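Local atomic coordinates of surface layer protein (Geobacillus stearothermophilus, PDB entry 4UJ7), a protein that probably self-assembles into the crystalline surface layer coating the bacterial cell, the piece here being two Ig-like domains from its middle, the second of which binds calcium. Residues 15-29 and 91-105. Numbering follows the deposited sequence. Where two conformers were deposited one is given.
Sequences LETIAVDSTGVSVAK and IKSGTKEVKVPVNVV
Val25 and Pro101 open a run of five backbone hydrogen bonds that zips strand 25-28 onto strand 96-105 in parallel. Val25 N gives its hydrogen to Pro101 O at 2.9 Å, and Val25 O takes one from Asn103 N; Val27 repeats the pattern, its N bonded to Asn103 O and its O to Val105 N. The last bond, Lys29 N to Val105 O, is 2.9 Å long. Within this pairing Val104 CA also comes 3.1 Å from Val27 O, a close CA-H...O contact. Just before the paired strand, Ser22 OG accepts from Gly24 N in an ST turn.

In this Ig-like sandwich, of the BIG2 family, the first strand is split between the two sheets: 15-20 runs in one sheet beside 32-41, then the chain switches at 21-24 and 25-28 edges the opposing sheet. Val25 and Val102 face inward, where both touch Val79 of the first sheet.

Further down no direct hydrogen bond joins the two segments, and packing takes over. Ile18 drops into the hairpin 91-98: with CG1 anti to its carbonyl carbon (chi1 -56°), CD1 reaches 3.6 Å from Lys96 O, while CG2 meets Ile91 CG2 and CB rests on Val98 CG2 at 3.7 Å. At the hairpin's type II' turn, Leu15 CD2 touches Ser93 CB, whose OG is bonded to Asn50 O. Lys96 turns at chi2 (-68°) and runs alongside Leu15, the two chains heading opposite ways, its CG 3.8 Å from Leu15 CD2, and ends at a water that donates to Leu15 O and Glu16 OE1 and accepts only weakly from NZ. With an alanine in place of Lys96, the flank of Leu15 would probably lose its aliphatic cover and the water would probably be less restrained.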
loop_
_atom_site.group_PDB
_atom_site.type_symbol
_atom_site.label_atom_id
_atom_site.label_comp_id
_atom_site.label_asym_id
_atom_site.label_seq_id
_atom_site.Cartn_x
_atom_site.Cartn_y
_atom_site.Cartn_z
ATOM N N LEU A 15 23.619 -2.855 6.723
ATOM C CA LEU A 15 22.218 -2.960 7.192
ATOM C C LEU A 15 22.113 -2.900 8.721
ATOM O O LEU A 15 22.774 -3.679 9.407
ATOM C CB LEU A 15 21.552 -4.248 6.689
ATOM C CG LEU A 15 20.084 -4.449 7.111
ATOM C CD1 LEU A 15 19.165 -3.388 6.504
ATOM C CD2 LEU A 15 19.583 -5.843 6.748
ATOM N N GLU A 16 21.291 -1.987 9.240
ATOM C CA GLU A 16 21.078 -1.821 10.683
ATOM C C GLU A 16 19.649 -2.160 11.148
ATOM O O GLU A 16 19.465 -2.803 12.185
ATOM C CB GLU A 16 21.440 -0.385 11.079
ATOM C CG GLU A 16 21.348 -0.090 12.577
ATOM C CD GLU A 16 22.632 -0.396 13.325
ATOM O OE1 GLU A 16 23.619 -0.816 12.689
ATOM O OE2 GLU A 16 22.661 -0.199 14.563
ATOM N N THR A 17 18.641 -1.717 10.385
ATOM C CA THR A 17 17.236 -1.792 10.795
ATOM C C THR A 17 16.429 -2.258 9.569
ATOM O O THR A 17 16.597 -1.691 8.477
ATOM C CB THR A 17 16.725 -0.394 11.252
ATOM O OG1 THR A 17 17.516 0.077 12.360
ATOM C CG2 THR A 17 15.249 -0.417 11.682
ATOM N N ILE A 18 15.582 -3.273 9.762
ATOM C CA ILE A 18 14.511 -3.587 8.797
ATOM C C ILE A 18 13.283 -2.835 9.282
ATOM O O ILE A 18 12.499 -3.376 10.068
ATOM C CB ILE A 18 14.216 -5.097 8.681
ATOM C CG1 ILE A 18 15.502 -5.842 8.329
ATOM C CG2 ILE A 18 13.133 -5.395 7.618
ATOM C CD1 ILE A 18 15.371 -7.354 8.368
ATOM N N ALA A 19 13.125 -1.595 8.827
ATOM C CA ALA A 19 12.004 -0.775 9.256
ATOM C C ALA A 19 10.678 -1.269 8.654
ATOM O O ALA A 19 10.652 -1.768 7.527
ATOM C CB ALA A 19 12.245 0.690 8.905
ATOM N N VAL A 20 9.615 -1.172 9.445
ATOM C CA VAL A 20 8.295 -1.602 9.021
ATOM C C VAL A 20 7.248 -0.574 9.438
ATOM O O VAL A 20 7.390 0.069 10.483
ATOM C CB VAL A 20 7.965 -3.028 9.525
ATOM C CG1 VAL A 20 7.865 -3.109 11.050
ATOM C CG2 VAL A 20 6.735 -3.572 8.838
ATOM N N ASP A 21 6.221 -0.408 8.609
ATOM C CA ASP A 21 5.166 0.563 8.902
ATOM C C ASP A 21 3.919 -0.023 9.573
ATOM O O ASP A 21 2.843 0.606 9.600
ATOM C CB ASP A 21 4.853 1.419 7.666
ATOM C CG ASP A 21 4.026 0.695 6.628
ATOM O OD1 ASP A 21 3.847 -0.522 6.733
ATOM O OD2 ASP A 21 3.561 1.354 5.685
ATOM N N SER A 22 4.074 -1.222 10.123
ATOM C CA SER A 22 3.025 -1.942 10.844
ATOM C C SER A 22 3.593 -2.470 12.142
ATOM O O SER A 22 4.751 -2.867 12.181
ATOM C CB SER A 22 2.549 -3.138 10.009
ATOM O OG SER A 22 1.563 -3.901 10.702
ATOM N N THR A 23 2.775 -2.495 13.198
ATOM C CA THR A 23 3.155 -3.190 14.437
ATOM C C THR A 23 2.425 -4.520 14.550
ATOM O O THR A 23 2.516 -5.218 15.568
ATOM C CB THR A 23 2.847 -2.366 15.708
ATOM O OG1 THR A 23 1.437 -2.142 15.784
ATOM C CG2 THR A 23 3.632 -1.043 15.732
ATOM N N GLY A 24 1.708 -4.886 13.489
ATOM C CA GLY A 24 0.951 -6.137 13.497
ATOM C C GLY A 24 -0.162 -6.108 12.481
ATOM O O GLY A 24 -0.812 -5.080 12.267
ATOM N N VAL A 25 -0.366 -7.244 11.826
ATOM C CA VAL A 25 -1.399 -7.353 10.829
ATOM C C VAL A 25 -2.654 -7.914 11.476
ATOM O O VAL A 25 -2.573 -8.857 12.245
ATOM C CB VAL A 25 -0.917 -8.253 9.674
ATOM C CG1 VAL A 25 -2.049 -8.571 8.715
ATOM C CG2 VAL A 25 0.237 -7.571 8.940
ATOM N N SER A 26 -3.796 -7.316 11.149
ATOM C CA SER A 26 -5.101 -7.735 11.667
ATOM C C SER A 26 -6.038 -7.901 10.485
ATOM O O SER A 26 -6.452 -6.923 9.872
ATOM C CB SER A 26 -5.660 -6.648 12.583
ATOM O OG SER A 26 -4.707 -6.229 13.538
ATOM N N VAL A 27 -6.381 -9.140 10.164
ATOM C CA VAL A 27 -7.118 -9.412 8.936
ATOM C C VAL A 27 -8.184 -10.498 9.130
ATOM O O VAL A 27 -7.963 -11.436 9.886
ATOM C CB VAL A 27 -6.121 -9.753 7.787
ATOM C CG1 VAL A 27 -5.338 -11.047 8.031
ATOM C CG2 VAL A 27 -6.823 -9.755 6.449
ATOM N N ALA A 28 -9.330 -10.356 8.465
ATOM C CA ALA A 28 -10.329 -11.432 8.453
ATOM C C ALA A 28 -9.877 -12.603 7.588
ATOM O O ALA A 28 -9.173 -12.429 6.605
ATOM C CB ALA A 28 -11.687 -10.916 7.994
ATOM N N LYS A 29 -10.276 -13.811 7.979
ATOM C CA LYS A 29 -10.141 -14.981 7.111
ATOM C C LYS A 29 -10.644 -14.655 5.700
ATOM O O LYS A 29 -11.742 -14.117 5.542
ATOM C CB LYS A 29 -10.939 -16.157 7.695
ATOM C CG LYS A 29 -10.997 -17.405 6.805
ATOM C CD LYS A 29 -12.038 -18.402 7.307
ATOM C CE LYS A 29 -11.751 -18.829 8.738
ATOM N NZ LYS A 29 -12.923 -19.461 9.415
ATOM N N ILE A 91 10.710 -11.526 8.782
ATOM C CA ILE A 91 11.372 -10.869 7.666
ATOM C C ILE A 91 12.859 -10.883 7.987
ATOM O O ILE A 91 13.265 -10.374 9.035
ATOM C CB ILE A 91 10.838 -9.428 7.524
ATOM C CG1 ILE A 91 9.322 -9.457 7.304
ATOM C CG2 ILE A 91 11.549 -8.720 6.412
ATOM C CD1 ILE A 91 8.632 -8.213 7.808
ATOM N N LYS A 92 13.669 -11.471 7.106
ATOM C CA LYS A 92 15.104 -11.644 7.367
ATOM C C LYS A 92 15.952 -11.124 6.218
ATOM O O LYS A 92 15.628 -11.326 5.024
ATOM C CB LYS A 92 15.434 -13.125 7.613
ATOM C CG LYS A 92 16.721 -13.407 8.385
ATOM C CD LYS A 92 16.734 -14.848 8.923
ATOM C CE LYS A 92 15.796 -15.037 10.117
ATOM N NZ LYS A 92 15.372 -16.438 10.460
ATOM N N SER A 93 17.051 -10.474 6.572
ATOM C CA SER A 93 18.083 -10.082 5.622
ATOM C C SER A 93 19.446 -10.187 6.298
ATOM O O SER A 93 19.706 -9.468 7.258
ATOM C CB SER A 93 17.853 -8.657 5.141
ATOM O OG SER A 93 18.755 -8.365 4.096
ATOM N N GLY A 94 20.302 -11.089 5.816
ATOM C CA GLY A 94 21.575 -11.333 6.471
ATOM C C GLY A 94 21.350 -11.726 7.914
ATOM O O GLY A 94 20.571 -12.625 8.185
ATOM N N THR A 95 22.004 -11.008 8.830
ATOM C CA THR A 95 21.924 -11.299 10.261
ATOM C C THR A 95 20.758 -10.601 10.949
ATOM O O THR A 95 20.553 -10.787 12.158
ATOM C CB THR A 95 23.213 -10.863 11.006
ATOM O OG1 THR A 95 23.417 -9.461 10.824
ATOM C CG2 THR A 95 24.426 -11.608 10.478
ATOM N N LYS A 96 19.994 -9.809 10.200
ATOM C CA LYS A 96 18.945 -8.960 10.785
ATOM C C LYS A 96 17.584 -9.575 10.556
ATOM O O LYS A 96 17.346 -10.182 9.512
ATOM C CB LYS A 96 18.994 -7.535 10.204
ATOM C CG LYS A 96 20.346 -6.837 10.304
ATOM C CD LYS A 96 20.720 -6.524 11.743
ATOM C CE LYS A 96 22.149 -6.019 11.834
ATOM N NZ LYS A 96 22.624 -6.040 13.253
ATOM N N GLU A 97 16.697 -9.446 11.537
ATOM C CA GLU A 97 15.328 -9.948 11.401
ATOM C C GLU A 97 14.315 -9.135 12.180
ATOM O O GLU A 97 14.630 -8.568 13.229
ATOM C CB GLU A 97 15.218 -11.414 11.841
ATOM C CG GLU A 97 15.395 -11.662 13.329
ATOM C CD GLU A 97 14.779 -12.976 13.782
ATOM O OE1 GLU A 97 14.872 -13.974 13.030
ATOM O OE2 GLU A 97 14.198 -13.013 14.894
ATOM N N VAL A 98 13.096 -9.079 11.649
ATOM C CA VAL A 98 11.941 -8.558 12.381
ATOM C C VAL A 98 10.794 -9.561 12.316
ATOM O O VAL A 98 10.476 -10.077 11.233
ATOM C CB VAL A 98 11.487 -7.192 11.828
ATOM C CG1 VAL A 98 10.278 -6.654 12.595
ATOM C CG2 VAL A 98 12.639 -6.207 11.897
ATOM N N LYS A 99 10.193 -9.867 13.474
ATOM C CA LYS A 99 9.018 -10.732 13.555
ATOM C C LYS A 99 7.777 -9.867 13.765
ATOM O O LYS A 99 7.672 -9.166 14.780
ATOM C CB LYS A 99 9.176 -11.772 14.671
ATOM C CG LYS A 99 10.225 -12.828 14.329
ATOM C CD LYS A 99 10.336 -13.909 15.397
ATOM C CE LYS A 99 11.302 -15.023 14.986
ATOM N NZ LYS A 99 10.666 -16.038 14.086
ATOM N N VAL A 100 6.857 -9.904 12.801
ATOM C CA VAL A 100 5.666 -9.036 12.798
ATOM C C VAL A 100 4.466 -9.900 13.183
ATOM O O VAL A 100 4.200 -10.914 12.517
ATOM C CB VAL A 100 5.422 -8.432 11.395
ATOM C CG1 VAL A 100 4.156 -7.576 11.388
ATOM C CG2 VAL A 100 6.611 -7.607 10.924
ATOM N N PRO A 101 3.750 -9.536 14.263
ATOM C CA PRO A 101 2.559 -10.257 14.670
ATOM C C PRO A 101 1.495 -10.292 13.577
ATOM O O PRO A 101 1.368 -9.336 12.806
ATOM C CB PRO A 101 2.035 -9.423 15.863
ATOM C CG PRO A 101 3.238 -8.731 16.395
ATOM C CD PRO A 101 4.107 -8.456 15.214
ATOM N N VAL A 102 0.771 -11.414 13.500
ATOM C CA VAL A 102 -0.380 -11.570 12.601
ATOM C C VAL A 102 -1.552 -12.188 13.348
ATOM O O VAL A 102 -1.386 -13.207 14.010
ATOM C CB VAL A 102 -0.074 -12.497 11.397
ATOM C CG1 VAL A 102 -1.283 -12.613 10.480
ATOM C CG2 VAL A 102 1.116 -11.993 10.608
ATOM N N ASN A 103 -2.721 -11.564 13.227
ATOM C CA ASN A 103 -3.947 -12.111 13.787
ATOM C C ASN A 103 -5.006 -12.221 12.692
ATOM O O ASN A 103 -5.338 -11.230 12.010
ATOM C CB ASN A 103 -4.432 -11.245 14.962
ATOM C CG ASN A 103 -5.450 -11.953 15.836
ATOM O OD1 ASN A 103 -5.392 -13.170 16.030
ATOM N ND2 ASN A 103 -6.389 -11.187 16.379
ATOM N N VAL A 104 -5.510 -13.440 12.506
ATOM C CA VAL A 104 -6.560 -13.714 11.532
ATOM C C VAL A 104 -7.835 -13.982 12.308
ATOM O O VAL A 104 -7.863 -14.848 13.176
ATOM C CB VAL A 104 -6.222 -14.918 10.619
ATOM C CG1 VAL A 104 -7.305 -15.102 9.564
ATOM C CG2 VAL A 104 -4.873 -14.723 9.937
ATOM N N VAL A 105 -8.869 -13.208 12.013
ATOM C CA VAL A 105 -10.113 -13.243 12.790
ATOM C C VAL A 105 -11.311 -13.585 11.908
ATOM O O VAL A 105 -11.204 -13.633 10.681
ATOM C CB VAL A 105 -10.360 -11.898 13.513
ATOM C CG1 VAL A 105 -9.205 -11.570 14.450
ATOM C CG2 VAL A 105 -10.585 -10.766 12.510
HETATM O O HOH W 1 24.458 -3.647 11.925
#